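Local coordinates for protein subclass B1 metallo-beta-lactamase (Myroides odoratimimus, PDB 6T5L) that hydrolyses beta-lactam antibiotics, probably including carbapenems, as a zinc-dependent metallo-beta-lactamase of subclass B1, at residues His33-Ile38 and Leu55-Asn60; Val63-Pro68 and Ile93-His98; Thr69-Ser74 and Gly104-Glu109; Gly148-Tyr153 and Gly168-Asp173. All coordinates share one frame; numbering follows the deposited sequence.

Interaction 1. Residues His33-Ile38 and Leu55-Asn60; sequences HIYEHI and LVLNEN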
loop_
_atom_site.group_PDB
_atom_site.type_symbol
_atom_site.label_atom_id
_atom_site.label_comp_id
_atom_site.label_asym_id
_atom_site.label_seq_id
_atom_site.Cartn_x
_atom_site.Cartn_y
_atom_site.Cartn_z
ATOM N N HIS A 33 14.778 -1.755 6.214
ATOM C CA HIS A 33 14.255 -1.826 4.862
ATOM C C HIS A 33 12.860 -1.253 4.694
ATOM O O HIS A 33 12.353 -1.225 3.565
ATOM C CB HIS A 33 14.218 -3.279 4.382
ATOM C CG HIS A 33 15.525 -3.977 4.510
ATOM N ND1 HIS A 33 16.611 -3.686 3.716
ATOM C CD2 HIS A 33 15.936 -4.938 5.372
ATOM C CE1 HIS A 33 17.636 -4.439 4.081
ATOM N NE2 HIS A 33 17.248 -5.213 5.073
ATOM N N ILE A 34 12.197 -0.855 5.768
ATOM C CA ILE A 34 10.767 -0.636 5.693
ATOM C C ILE A 34 10.445 0.748 6.214
ATOM O O ILE A 34 10.604 1.017 7.397
ATOM C CB ILE A 34 9.966 -1.691 6.483
ATOM C CG1 ILE A 34 10.064 -3.053 5.846
ATOM C CG2 ILE A 34 8.504 -1.212 6.653
ATOM C CD1 ILE A 34 9.413 -3.192 4.538
ATOM N N TYR A 35 9.863 1.547 5.363
ATOM C CA TYR A 35 9.443 2.904 5.623
ATOM C C TYR A 35 7.946 2.953 5.323
ATOM O O TYR A 35 7.467 2.228 4.451
ATOM C CB TYR A 35 10.208 3.891 4.702
ATOM C CG TYR A 35 11.732 3.983 4.909
ATOM C CD1 TYR A 35 12.560 2.990 4.480
ATOM C CD2 TYR A 35 12.310 5.116 5.447
ATOM C CE1 TYR A 35 13.905 3.055 4.649
ATOM C CE2 TYR A 35 13.704 5.209 5.633
ATOM C CZ TYR A 35 14.491 4.172 5.225
ATOM O OH TYR A 35 15.864 4.214 5.361
ATOM N N GLU A 36 7.219 3.754 6.089
ATOM C CA GLU A 36 5.802 4.027 5.924
ATOM C C GLU A 36 5.660 5.471 5.420
ATOM O O GLU A 36 6.311 6.400 5.951
ATOM C CB GLU A 36 5.084 3.846 7.265
ATOM C CG GLU A 36 3.597 4.179 7.247
ATOM C CD GLU A 36 2.924 4.345 8.595
ATOM O OE1 GLU A 36 1.775 3.865 8.650
ATOM O OE2 GLU A 36 3.454 4.971 9.570
ATOM N N HIS A 37 4.909 5.645 4.331
ATOM C CA HIS A 37 4.599 6.980 3.831
ATOM C C HIS A 37 3.153 7.307 4.178
ATOM O O HIS A 37 2.267 6.434 4.113
ATOM C CB HIS A 37 4.910 7.126 2.322
ATOM C CG HIS A 37 4.059 6.351 1.358
ATOM N ND1 HIS A 37 2.790 6.761 0.996
ATOM C CD2 HIS A 37 4.359 5.301 0.533
ATOM C CE1 HIS A 37 2.322 5.974 0.036
ATOM N NE2 HIS A 37 3.256 5.078 -0.263
ATOM N N ILE A 38 2.939 8.535 4.615
ATOM C CA ILE A 38 1.613 9.027 5.013
ATOM C C ILE A 38 1.320 10.337 4.277
ATOM O O ILE A 38 2.152 11.259 4.286
ATOM C CB ILE A 38 1.528 9.236 6.536
ATOM C CG1 ILE A 38 2.042 7.982 7.285
ATOM C CG2 ILE A 38 0.107 9.622 7.001
ATOM C CD1 ILE A 38 1.888 8.083 8.886
ATOM N N LEU A 55 7.082 1.783 1.722
ATOM C CA LEU A 55 8.290 1.861 0.925
ATOM C C LEU A 55 9.197 0.750 1.399
ATOM O O LEU A 55 9.521 0.683 2.590
ATOM C CB LEU A 55 8.961 3.210 1.122
ATOM C CG LEU A 55 8.463 4.459 0.440
ATOM C CD1 LEU A 55 9.737 5.371 0.329
ATOM C CD2 LEU A 55 7.856 4.270 -0.912
ATOM N N VAL A 56 9.615 -0.085 0.464
ATOM C CA VAL A 56 10.582 -1.141 0.713
ATOM C C VAL A 56 11.889 -0.727 0.042
ATOM O O VAL A 56 11.949 -0.482 -1.187
ATOM C CB VAL A 56 10.086 -2.487 0.182
ATOM C CG1 VAL A 56 11.133 -3.584 0.448
ATOM C CG2 VAL A 56 8.738 -2.824 0.780
ATOM N N LEU A 57 12.939 -0.702 0.852
ATOM C CA LEU A 57 14.275 -0.306 0.425
ATOM C C LEU A 57 15.259 -1.462 0.555
ATOM O O LEU A 57 15.366 -2.065 1.634
ATOM C CB LEU A 57 14.769 0.861 1.255
ATOM C CG LEU A 57 16.247 1.225 1.171
ATOM C CD1 LEU A 57 16.738 1.786 -0.140
ATOM C CD2 LEU A 57 16.554 2.133 2.349
ATOM N N ASN A 58 16.005 -1.750 -0.529
ATOM C CA ASN A 58 17.160 -2.645 -0.422
ATOM C C ASN A 58 18.233 -2.320 -1.470
ATOM O O ASN A 58 17.914 -2.112 -2.642
ATOM C CB ASN A 58 16.718 -4.105 -0.554
ATOM C CG ASN A 58 17.861 -5.090 -0.283
ATOM O OD1 ASN A 58 18.574 -4.991 0.739
ATOM N ND2 ASN A 58 18.090 -5.991 -1.240
ATOM N N GLU A 59 19.488 -2.237 -1.039
ATOM C CA GLU A 59 20.630 -1.897 -1.935
ATOM C C GLU A 59 20.291 -0.698 -2.836
ATOM O O GLU A 59 20.443 -0.708 -4.055
ATOM C CB GLU A 59 21.092 -3.129 -2.771
ATOM C CG GLU A 59 21.686 -4.220 -1.918
ATOM C CD GLU A 59 22.102 -5.541 -2.638
ATOM O OE1 GLU A 59 21.338 -6.107 -3.443
ATOM O OE2 GLU A 59 23.239 -6.011 -2.388
ATOM N N ASN A 60 19.807 0.362 -2.243
ATOM C CA ASN A 60 19.525 1.578 -3.022
ATOM C C ASN A 60 18.495 1.391 -4.140
ATOM O O ASN A 60 18.453 2.196 -5.105
ATOM C CB ASN A 60 20.826 2.124 -3.606
ATOM C CG ASN A 60 21.763 2.570 -2.545
ATOM O OD1 ASN A 60 22.615 1.802 -2.116
ATOM N ND2 ASN A 60 21.633 3.818 -2.117
#
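The imidazole of His33 meets Leu57 edge-on: carbonyl O of Leu57 lies in the ring plane and accepts a hydrogen bond from ND1 at 2.9 Å, bent to 141° at the hydrogen. CG beside the backbone N (chi1 -53°) brings the His33 ring alongside Leu57, and the rotation about CB-CG turns ND1 to its carbonyl. The His33 ring and the Asn58 amide run side by side, planes 72° apart, with CE1 of His33 3.5 Å from OD1 of Asn58; ND2 of that amide is hydrogen-bonded to Ile147 O and Asn149 OD1. Tyr35 has Leu55 O at its ring edge, while methyl CD2 of Leu57 comes obliquely to within 3.6 Å of Tyr35 CE1. The His37 ring crosses Leu55 at about a right angle. On the face opposite Tyr35 and Leu55, CD1 of Ile34 packs alongside CG2 of Val56 at 3.8 Å. The backbones form the antiparallel hairpin of strands 34-41 and 49-58: Tyr35 and Leu55 are a hydrogen-bonded pair, and Leu57 N donates to His33 O at 2.8 Å. Chemically, then, His33 extends the ladder past the strand end: its backbone O accepts from Leu57 and its ND1 donates back to the same residue.

Interaction 2. Residues Val63-Pro68 and Ile93-His98; sequences VVFDTP and IPTHFH. With ZN (zinc ion), chain C.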
loop_
_atom_site.group_PDB
_atom_site.type_symbol
_atom_site.label_atom_id
_atom_site.label_comp_id
_atom_site.label_asym_id
_atom_site.label_seq_id
_atom_site.Cartn_x
_atom_site.Cartn_y
_atom_site.Cartn_z
ATOM N N VAL A 63 10.820 -0.170 -3.780
ATOM C CA VAL A 63 9.492 -0.521 -4.283
ATOM C C VAL A 63 8.447 0.150 -3.391
ATOM O O VAL A 63 8.522 0.078 -2.162
ATOM C CB VAL A 63 9.227 -2.041 -4.323
ATOM C CG1 VAL A 63 7.718 -2.332 -4.575
ATOM C CG2 VAL A 63 10.062 -2.716 -5.396
ATOM N N VAL A 64 7.431 0.720 -4.003
ATOM C CA VAL A 64 6.430 1.509 -3.285
ATOM C C VAL A 64 5.109 0.788 -3.426
ATOM O O VAL A 64 4.722 0.408 -4.549
ATOM C CB VAL A 64 6.312 2.934 -3.872
ATOM C CG1 VAL A 64 5.239 3.814 -3.160
ATOM C CG2 VAL A 64 7.703 3.606 -3.876
ATOM N N PHE A 65 4.440 0.588 -2.305
ATOM C CA PHE A 65 3.069 0.103 -2.273
ATOM C C PHE A 65 2.191 1.329 -2.067
ATOM O O PHE A 65 2.324 2.009 -1.040
ATOM C CB PHE A 65 2.870 -0.927 -1.138
ATOM C CG PHE A 65 3.486 -2.247 -1.424
ATOM C CD1 PHE A 65 4.798 -2.519 -1.058
ATOM C CD2 PHE A 65 2.779 -3.185 -2.114
ATOM C CE1 PHE A 65 5.379 -3.759 -1.344
ATOM C CE2 PHE A 65 3.346 -4.406 -2.434
ATOM C CZ PHE A 65 4.648 -4.706 -2.042
ATOM N N ASP A 66 1.289 1.591 -3.012
ATOM C CA ASP A 66 0.430 2.765 -2.985
ATOM C C ASP A 66 1.080 4.129 -3.241
ATOM O O ASP A 66 2.074 4.481 -2.588
ATOM C CB ASP A 66 -0.363 2.880 -1.699
ATOM C CG ASP A 66 -1.511 1.874 -1.610
ATOM O OD1 ASP A 66 -1.563 0.917 -2.455
ATOM O OD2 ASP A 66 -2.341 2.044 -0.678
ATOM N N THR A 67 0.727 4.771 -4.339
ATOM C CA THR A 67 1.075 6.184 -4.410
ATOM C C THR A 67 0.521 6.917 -3.193
ATOM O O THR A 67 -0.533 6.546 -2.673
ATOM C CB THR A 67 0.586 6.840 -5.707
ATOM O OG1 THR A 67 -0.833 7.092 -5.671
ATOM C CG2 THR A 67 0.952 5.950 -6.912
ATOM N N PRO A 68 1.227 7.929 -2.694
ATOM C CA PRO A 68 0.568 8.991 -1.913
ATOM C C PRO A 68 -0.595 9.585 -2.702
ATOM O O PRO A 68 -0.766 9.326 -3.898
ATOM C CB PRO A 68 1.670 10.040 -1.674
ATOM C CG PRO A 68 3.009 9.328 -1.973
ATOM C CD PRO A 68 2.655 8.221 -2.996
ATOM N N ILE A 93 3.359 -0.540 -6.820
ATOM C CA ILE A 93 2.294 -1.503 -6.717
ATOM C C ILE A 93 1.120 -0.842 -6.039
ATOM O O ILE A 93 1.043 -0.761 -4.817
ATOM C CB ILE A 93 2.716 -2.777 -5.933
ATOM C CG1 ILE A 93 3.962 -3.394 -6.570
ATOM C CG2 ILE A 93 1.538 -3.724 -5.857
ATOM C CD1 ILE A 93 4.744 -4.255 -5.673
ATOM N N PRO A 94 0.118 -0.408 -6.807
ATOM C CA PRO A 94 -1.128 0.042 -6.177
ATOM C C PRO A 94 -1.927 -1.157 -5.677
ATOM O O PRO A 94 -2.155 -2.095 -6.431
ATOM C CB PRO A 94 -1.863 0.775 -7.302
ATOM C CG PRO A 94 -1.081 0.549 -8.568
ATOM C CD PRO A 94 0.047 -0.433 -8.268
ATOM N N THR A 95 -2.378 -1.116 -4.420
ATOM C CA THR A 95 -2.926 -2.318 -3.782
ATOM C C THR A 95 -4.420 -2.480 -4.055
ATOM O O THR A 95 -4.943 -3.573 -3.799
ATOM C CB THR A 95 -2.664 -2.342 -2.249
ATOM O OG1 THR A 95 -3.294 -1.218 -1.618
ATOM C CG2 THR A 95 -1.175 -2.376 -1.989
ATOM N N HIS A 96 -5.106 -1.403 -4.505
ATOM C CA HIS A 96 -6.437 -1.459 -5.127
ATOM C C HIS A 96 -6.690 -0.169 -5.929
ATOM O O HIS A 96 -5.811 0.682 -6.094
ATOM C CB HIS A 96 -7.589 -1.760 -4.112
ATOM C CG HIS A 96 -7.814 -0.731 -3.037
ATOM N ND1 HIS A 96 -6.981 -0.622 -1.951
ATOM C CD2 HIS A 96 -8.859 0.117 -2.790
ATOM C CE1 HIS A 96 -7.461 0.312 -1.130
ATOM N NE2 HIS A 96 -8.583 0.793 -1.633
ATOM N N PHE A 97 -7.899 -0.040 -6.458
ATOM C CA PHE A 97 -8.170 0.953 -7.498
ATOM C C PHE A 97 -8.604 2.314 -6.942
ATOM O O PHE A 97 -8.812 3.234 -7.722
ATOM C CB PHE A 97 -9.237 0.421 -8.464
ATOM C CG PHE A 97 -10.620 0.389 -7.880
ATOM C CD1 PHE A 97 -11.039 -0.645 -7.058
ATOM C CD2 PHE A 97 -11.525 1.395 -8.192
ATOM C CE1 PHE A 97 -12.361 -0.653 -6.518
ATOM C CE2 PHE A 97 -12.839 1.381 -7.681
ATOM C CZ PHE A 97 -13.247 0.387 -6.841
ATOM N N HIS A 98 -8.698 2.496 -5.632
ATOM C CA HIS A 98 -9.135 3.791 -5.117
ATOM C C HIS A 98 -8.009 4.820 -5.177
ATOM O O HIS A 98 -6.844 4.485 -5.393
ATOM C CB HIS A 98 -9.587 3.664 -3.674
ATOM C CG HIS A 98 -10.904 3.003 -3.543
ATOM N ND1 HIS A 98 -11.298 2.336 -2.405
ATOM C CD2 HIS A 98 -11.935 2.925 -4.416
ATOM C CE1 HIS A 98 -12.518 1.861 -2.589
ATOM N NE2 HIS A 98 -12.941 2.230 -3.790
HETATM ZN ZN ZN C . -10.150 1.836 -0.848
HETATM O O HOH W 1 -9.477 2.718 -0.242
#
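Ile93 lies against the ring of Phe65, the two side chains side by side and pointing the same way. Its CD1 methyl is 3.5 Å from CE2 of Phe65 and also reaches CG1 of Val63 at 3.7 Å, so one branch tip bridges two residues of strand 61-65. The main chains pair in parallel here: Ile93 N donates to Val64 O at 2.8 Å, and Ile93 O accepts from Asp66 N, which stands well above the carbonyl plane. Phe65 also turns a ring edge toward CG2 of Thr95. Asp66 then reaches across with its carboxylate, CG lying beside the backbone N (chi1 -74°). Its OD1 takes the N-H of Thr95 at 2.9 Å, nearly along the C-O bond, and OG1 of Thr95 lies equally near the same oxygen. The buried carboxylate thereby probably steadies the loop that leads into the metal ligands of the HxHxD motif: NE2 of His96 and ND1 of His98 each bind the zinc ion at 2.0 Å, and His161 adds a third histidine. Strand 61-65 runs between strands 49-58 and 88-93 in its sheet, with helix 99-102 packing on Asp66, Thr95 and His96 through Cys101, and helix 71-83 covering Pro68.

Interaction 3. Residues Thr69-Ser74 and Gly104-Glu109; sequences TDDKSS and GITEFE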
loop_
_atom_site.group_PDB
_atom_site.type_symbol
_atom_site.label_atom_id
_atom_site.label_comp_id
_atom_site.label_asym_id
_atom_site.label_seq_id
_atom_site.Cartn_x
_atom_site.Cartn_y
_atom_site.Cartn_z
ATOM N N THR A 69 -1.393 10.419 -2.018
ATOM C CA THR A 69 -2.762 10.674 -2.449
ATOM C C THR A 69 -2.842 11.585 -3.671
ATOM O O THR A 69 -3.880 11.594 -4.355
ATOM C CB THR A 69 -3.584 11.306 -1.302
ATOM O OG1 THR A 69 -2.846 12.376 -0.714
ATOM C CG2 THR A 69 -3.910 10.269 -0.222
ATOM N N ASP A 70 -1.798 12.359 -3.976
ATOM C CA ASP A 70 -1.874 13.205 -5.155
ATOM C C ASP A 70 -0.489 13.415 -5.764
ATOM O O ASP A 70 0.532 12.929 -5.249
ATOM C CB ASP A 70 -2.536 14.539 -4.809
ATOM C CG ASP A 70 -1.763 15.307 -3.778
ATOM O OD1 ASP A 70 -0.594 14.956 -3.542
ATOM O OD2 ASP A 70 -2.320 16.236 -3.171
ATOM N N ASP A 71 -0.473 14.191 -6.863
ATOM C CA ASP A 71 0.768 14.382 -7.613
ATOM C C ASP A 71 1.814 15.090 -6.752
ATOM O O ASP A 71 2.971 14.672 -6.727
ATOM C CB ASP A 71 0.535 15.156 -8.940
ATOM C CG ASP A 71 0.040 14.247 -10.084
ATOM O OD1 ASP A 71 -0.010 13.018 -9.925
ATOM O OD2 ASP A 71 -0.266 14.775 -11.178
ATOM N N LYS A 72 1.446 16.132 -6.004
ATOM C CA LYS A 72 2.511 16.875 -5.318
ATOM C C LYS A 72 3.095 16.092 -4.140
ATOM O O LYS A 72 4.300 16.212 -3.882
ATOM C CB LYS A 72 2.052 18.263 -4.864
ATOM C CG LYS A 72 1.138 18.312 -3.653
ATOM C CD LYS A 72 0.678 19.778 -3.399
ATOM C CE LYS A 72 -0.786 19.867 -2.986
ATOM N NZ LYS A 72 -0.963 19.499 -1.581
ATOM N N SER A 73 2.279 15.271 -3.448
ATOM C CA SER A 73 2.776 14.411 -2.379
ATOM C C SER A 73 3.698 13.334 -2.947
ATOM O O SER A 73 4.763 13.018 -2.362
ATOM C CB SER A 73 1.604 13.745 -1.635
ATOM O OG SER A 73 0.830 14.707 -0.920
ATOM N N SER A 74 3.273 12.750 -4.078
ATOM C CA SER A 74 4.050 11.738 -4.772
ATOM C C SER A 74 5.405 12.293 -5.224
ATOM O O SER A 74 6.435 11.622 -5.078
ATOM C CB SER A 74 3.247 11.220 -5.974
ATOM O OG SER A 74 2.092 10.489 -5.586
ATOM N N GLY A 104 -1.467 9.590 -7.182
ATOM C CA GLY A 104 -0.304 10.286 -7.726
ATOM C C GLY A 104 0.335 9.531 -8.885
ATOM O O GLY A 104 1.549 9.656 -9.157
ATOM N N ILE A 105 -0.478 8.693 -9.552
ATOM C CA ILE A 105 0.058 7.809 -10.571
ATOM C C ILE A 105 0.766 8.592 -11.682
ATOM O O ILE A 105 1.836 8.181 -12.152
ATOM C CB ILE A 105 -1.036 6.893 -11.116
ATOM C CG1 ILE A 105 -0.476 5.887 -12.154
ATOM C CG2 ILE A 105 -2.131 7.703 -11.863
ATOM C CD1 ILE A 105 0.508 4.848 -11.615
ATOM N N THR A 106 0.202 9.722 -12.109
ATOM C CA THR A 106 0.824 10.511 -13.195
ATOM C C THR A 106 2.263 10.887 -12.844
ATOM O O THR A 106 3.162 10.888 -13.699
ATOM C CB THR A 106 0.008 11.780 -13.469
ATOM O OG1 THR A 106 -1.329 11.460 -13.956
ATOM C CG2 THR A 106 0.718 12.668 -14.526
ATOM N N GLU A 107 2.508 11.217 -11.585
ATOM C CA GLU A 107 3.831 11.687 -11.235
ATOM C C GLU A 107 4.832 10.540 -11.288
ATOM O O GLU A 107 5.973 10.711 -11.736
ATOM C CB GLU A 107 3.742 12.355 -9.868
ATOM C CG GLU A 107 4.907 13.114 -9.496
ATOM C CD GLU A 107 5.161 14.308 -10.399
ATOM O OE1 GLU A 107 4.329 15.198 -10.524
ATOM O OE2 GLU A 107 6.223 14.291 -11.011
ATOM N N PHE A 108 4.395 9.346 -10.887
ATOM C CA PHE A 108 5.240 8.154 -10.987
ATOM C C PHE A 108 5.484 7.800 -12.443
ATOM O O PHE A 108 6.628 7.493 -12.854
ATOM C CB PHE A 108 4.597 6.950 -10.271
ATOM C CG PHE A 108 4.798 6.955 -8.781
ATOM C CD1 PHE A 108 4.050 7.801 -7.993
ATOM C CD2 PHE A 108 5.730 6.084 -8.147
ATOM C CE1 PHE A 108 4.239 7.841 -6.609
ATOM C CE2 PHE A 108 5.915 6.152 -6.729
ATOM C CZ PHE A 108 5.192 6.993 -5.991
ATOM N N GLU A 109 4.435 7.843 -13.248
ATOM C CA GLU A 109 4.610 7.505 -14.669
ATOM C C GLU A 109 5.575 8.490 -15.361
ATOM O O GLU A 109 6.372 8.091 -16.231
ATOM C CB GLU A 109 3.250 7.469 -15.367
ATOM C CG GLU A 109 2.334 6.369 -14.864
ATOM C CD GLU A 109 1.053 6.247 -15.690
ATOM O OE1 GLU A 109 0.385 7.273 -15.861
ATOM O OE2 GLU A 109 0.708 5.136 -16.157
HETATM O O HOH W 2 -2.026 11.264 -10.702
#
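Asp70 O, whose carbonyl carbon packs against Gly104 CA, is gripped twice by Ser74: by the backbone N at 3.0 Å and by the hydroxyl OG at 2.9 Å, the latter from above the carbonyl plane. This holds OG in place against the facing segment, 3.2 Å from Gly104 CA. With no side chain at Gly104, the two chains can come this close at the start of helix 105-110. The Ser74 hydroxyl also sits at the edge of the Phe108 ring, in its plane, 3.6 Å from CE1. Farther out, Asp71 leans over the first turn of the same helix, CG beside its backbone N (chi1 -82°). A water donates to Asp71 OD1 at 2.8 Å and accepts from Thr106 N, linking the carboxylate to a helix N terminus that would probably favour its negative charge. CB of Glu107 lies 3.8 Å from Asp71 OD1 and its CG 3.7 Å from Asp71 O; the carboxylate planes are 83° apart, with Asp71 OD2 and Glu107 OE1 4.7 Å from each other. Asp70 itself caps helix 71-83 through OD1 and Ser73 N. In the surrounding fold, Phe108 also touches Ile78 of that helix and Leu92 of strand 88-93, and Gly104 N donates to Thr67 OG1 in the loop following strand 61-65.

Interaction 4. Residues Gly148-Tyr153 and Gly168-Asp173; sequences GNKKVY and GYFPED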
loop_
_atom_site.group_PDB
_atom_site.type_symbol
_atom_site.label_atom_id
_atom_site.label_comp_id
_atom_site.label_asym_id
_atom_site.label_seq_id
_atom_site.Cartn_x
_atom_site.Cartn_y
_atom_site.Cartn_z
ATOM N N GLY A 148 17.066 -5.580 -5.499
ATOM C CA GLY A 148 18.459 -6.033 -5.341
ATOM C C GLY A 148 18.481 -7.506 -4.944
ATOM O O GLY A 148 17.794 -8.312 -5.570
ATOM N N ASN A 149 19.174 -7.872 -3.852
ATOM C CA ASN A 149 19.358 -9.284 -3.526
ATOM C C ASN A 149 18.280 -9.835 -2.577
ATOM O O ASN A 149 18.476 -10.904 -1.982
ATOM C CB ASN A 149 20.766 -9.515 -2.962
ATOM C CG ASN A 149 21.027 -8.796 -1.629
ATOM O OD1 ASN A 149 20.162 -8.111 -1.052
ATOM N ND2 ASN A 149 22.181 -9.070 -1.078
ATOM N N LYS A 150 17.138 -9.141 -2.460
ATOM C CA LYS A 150 16.005 -9.557 -1.654
ATOM C C LYS A 150 14.755 -9.524 -2.543
ATOM O O LYS A 150 14.791 -9.110 -3.712
ATOM C CB LYS A 150 15.842 -8.659 -0.414
ATOM C CG LYS A 150 17.075 -8.632 0.554
ATOM C CD LYS A 150 17.259 -9.931 1.312
ATOM C CE LYS A 150 18.717 -10.134 1.840
ATOM N NZ LYS A 150 19.511 -11.020 0.928
ATOM N N LYS A 151 13.645 -9.981 -2.005
ATOM C CA LYS A 151 12.457 -10.144 -2.810
ATOM C C LYS A 151 11.296 -9.499 -2.081
ATOM O O LYS A 151 11.311 -9.389 -0.853
ATOM C CB LYS A 151 12.191 -11.609 -3.080
ATOM C CG LYS A 151 12.894 -12.113 -4.307
ATOM C CD LYS A 151 12.817 -13.635 -4.367
ATOM C CE LYS A 151 13.653 -14.160 -5.501
ATOM N NZ LYS A 151 13.470 -15.620 -5.618
ATOM N N VAL A 152 10.356 -8.987 -2.866
ATOM C CA VAL A 152 9.145 -8.346 -2.394
ATOM C C VAL A 152 7.975 -8.924 -3.185
ATOM O O VAL A 152 8.100 -9.272 -4.370
ATOM C CB VAL A 152 9.235 -6.802 -2.531
ATOM C CG1 VAL A 152 9.012 -6.311 -3.950
ATOM C CG2 VAL A 152 8.231 -6.159 -1.595
ATOM N N TYR A 153 6.834 -9.034 -2.516
ATOM C CA TYR A 153 5.680 -9.805 -2.972
ATOM C C TYR A 153 4.415 -8.959 -2.864
ATOM O O TYR A 153 4.278 -8.103 -1.976
ATOM C CB TYR A 153 5.516 -11.106 -2.132
ATOM C CG TYR A 153 6.735 -12.022 -2.111
ATOM C CD1 TYR A 153 7.796 -11.806 -1.223
ATOM C CD2 TYR A 153 6.815 -13.106 -2.966
ATOM C CE1 TYR A 153 8.894 -12.616 -1.228
ATOM C CE2 TYR A 153 7.903 -13.918 -2.977
ATOM C CZ TYR A 153 8.949 -13.679 -2.102
ATOM O OH TYR A 153 10.068 -14.481 -2.079
ATOM N N GLY A 168 0.932 -6.501 0.428
ATOM C CA GLY A 168 2.357 -6.479 0.159
ATOM C C GLY A 168 3.072 -7.170 1.313
ATOM O O GLY A 168 2.606 -7.167 2.464
ATOM N N TYR A 169 4.178 -7.830 0.973
ATOM C CA TYR A 169 4.961 -8.615 1.892
ATOM C C TYR A 169 6.444 -8.515 1.583
ATOM O O TYR A 169 6.873 -8.783 0.447
ATOM C CB TYR A 169 4.535 -10.076 1.813
ATOM C CG TYR A 169 5.196 -10.982 2.805
ATOM C CD1 TYR A 169 5.259 -10.643 4.134
ATOM C CD2 TYR A 169 5.737 -12.187 2.408
ATOM C CE1 TYR A 169 5.846 -11.519 5.086
ATOM C CE2 TYR A 169 6.305 -13.061 3.325
ATOM C CZ TYR A 169 6.375 -12.711 4.661
ATOM O OH TYR A 169 6.945 -13.547 5.583
ATOM N N PHE A 170 7.213 -8.190 2.623
ATOM C CA PHE A 170 8.671 -8.283 2.584
ATOM C C PHE A 170 9.166 -9.198 3.703
ATOM O O PHE A 170 9.283 -8.742 4.862
ATOM C CB PHE A 170 9.236 -6.874 2.726
ATOM C CG PHE A 170 10.734 -6.761 2.476
ATOM C CD1 PHE A 170 11.287 -7.039 1.231
ATOM C CD2 PHE A 170 11.584 -6.378 3.516
ATOM C CE1 PHE A 170 12.673 -6.918 1.035
ATOM C CE2 PHE A 170 12.981 -6.241 3.321
ATOM C CZ PHE A 170 13.520 -6.510 2.087
ATOM N N PRO A 171 9.493 -10.480 3.414
ATOM C CA PRO A 171 9.831 -11.410 4.507
ATOM C C PRO A 171 11.091 -11.082 5.283
ATOM O O PRO A 171 11.176 -11.487 6.446
ATOM C CB PRO A 171 9.971 -12.783 3.800
ATOM C CG PRO A 171 10.120 -12.472 2.300
ATOM C CD PRO A 171 9.364 -11.181 2.118
ATOM N N GLU A 172 12.078 -10.418 4.692
ATOM C CA GLU A 172 13.329 -10.136 5.401
ATOM C C GLU A 172 13.079 -9.309 6.662
ATOM O O GLU A 172 13.716 -9.525 7.696
ATOM C CB GLU A 172 14.311 -9.433 4.459
ATOM C CG GLU A 172 15.703 -9.256 5.016
ATOM C CD GLU A 172 16.349 -10.577 5.326
ATOM O OE1 GLU A 172 16.425 -11.444 4.424
ATOM O OE2 GLU A 172 16.736 -10.746 6.494
ATOM N N ASP A 173 12.130 -8.386 6.625
ATOM C CA ASP A 173 11.804 -7.616 7.821
ATOM C C ASP A 173 10.450 -8.020 8.389
ATOM O O ASP A 173 9.810 -7.208 9.052
ATOM C CB ASP A 173 11.799 -6.110 7.522
ATOM C CG ASP A 173 13.184 -5.499 7.497
ATOM O OD1 ASP A 173 14.150 -6.249 7.697
ATOM O OD2 ASP A 173 13.289 -4.245 7.343
HETATM O O HOH W 3 12.486 -10.303 1.531
#
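Phe170 packs its ring against the backbone of Lys150-Val152, into a hollow made by CB of Lys150, the carbonyl of Lys151 and CG2 of Val152. The tightest approach is Lys151 O to CD1 of Phe170, 3.1 Å, with Lys150 CB 3.9 Å from CE1. In Phe170, CG lies anti to the backbone N (chi1 -170°), which swings the ring toward the facing strand. A water sits over one face of the ring, offset toward its rim, donating to Lys151 O at 2.8 Å and accepting from Glu172 N, bridging the two chains beyond the last paired residues. These are the arms of a beta hairpin, strands 150-155 and 167-170, within the C-terminal sheet of the alpha-beta/beta-alpha sandwich of the metallo-beta-lactamase fold; the connection between them carries the zinc ligand His161. Tyr153 and Tyr169 form its hydrogen-bonded antiparallel pair, each N donating to the other's O at 3.0 Å. On their side of the sheet the Tyr153 ring has Pro171 CD at its edge (CE1 to CD 3.7 Å), the two side chains crossing at about a right angle. The backbone N of Pro171 lies over the centre of the Tyr169 ring, and a bound magnesium ion is close to that tyrosine. At the Lys150 end of the strand its bent chain lays CD 3.6 Å from OE1 of Glu172, while its NZ turns back to Asn149 O.

In the fold
From the N terminus, interaction 1 closes the hairpin of strands 34-41 and 49-58, and strand 61-65 follows directly: Val56 O bonds to Val63 N, so interaction 2 carries on the same sheet. Interaction 2 closes over helix 71-83 and strand 88-93. Interaction 3 starts inside that span and ends beyond it, so the two cross, and they touch through Thr67 and Pro68 against the starts of helices 71-83 and 105-110. Interaction 4 comes in series, closing a hairpin of the second sheet. It meets the first sheet through Phe65 against Val152 and Gly168, and interaction 1 through His33-Asp173. Interactions 3 and 4 stand apart, about 24 Å between centres.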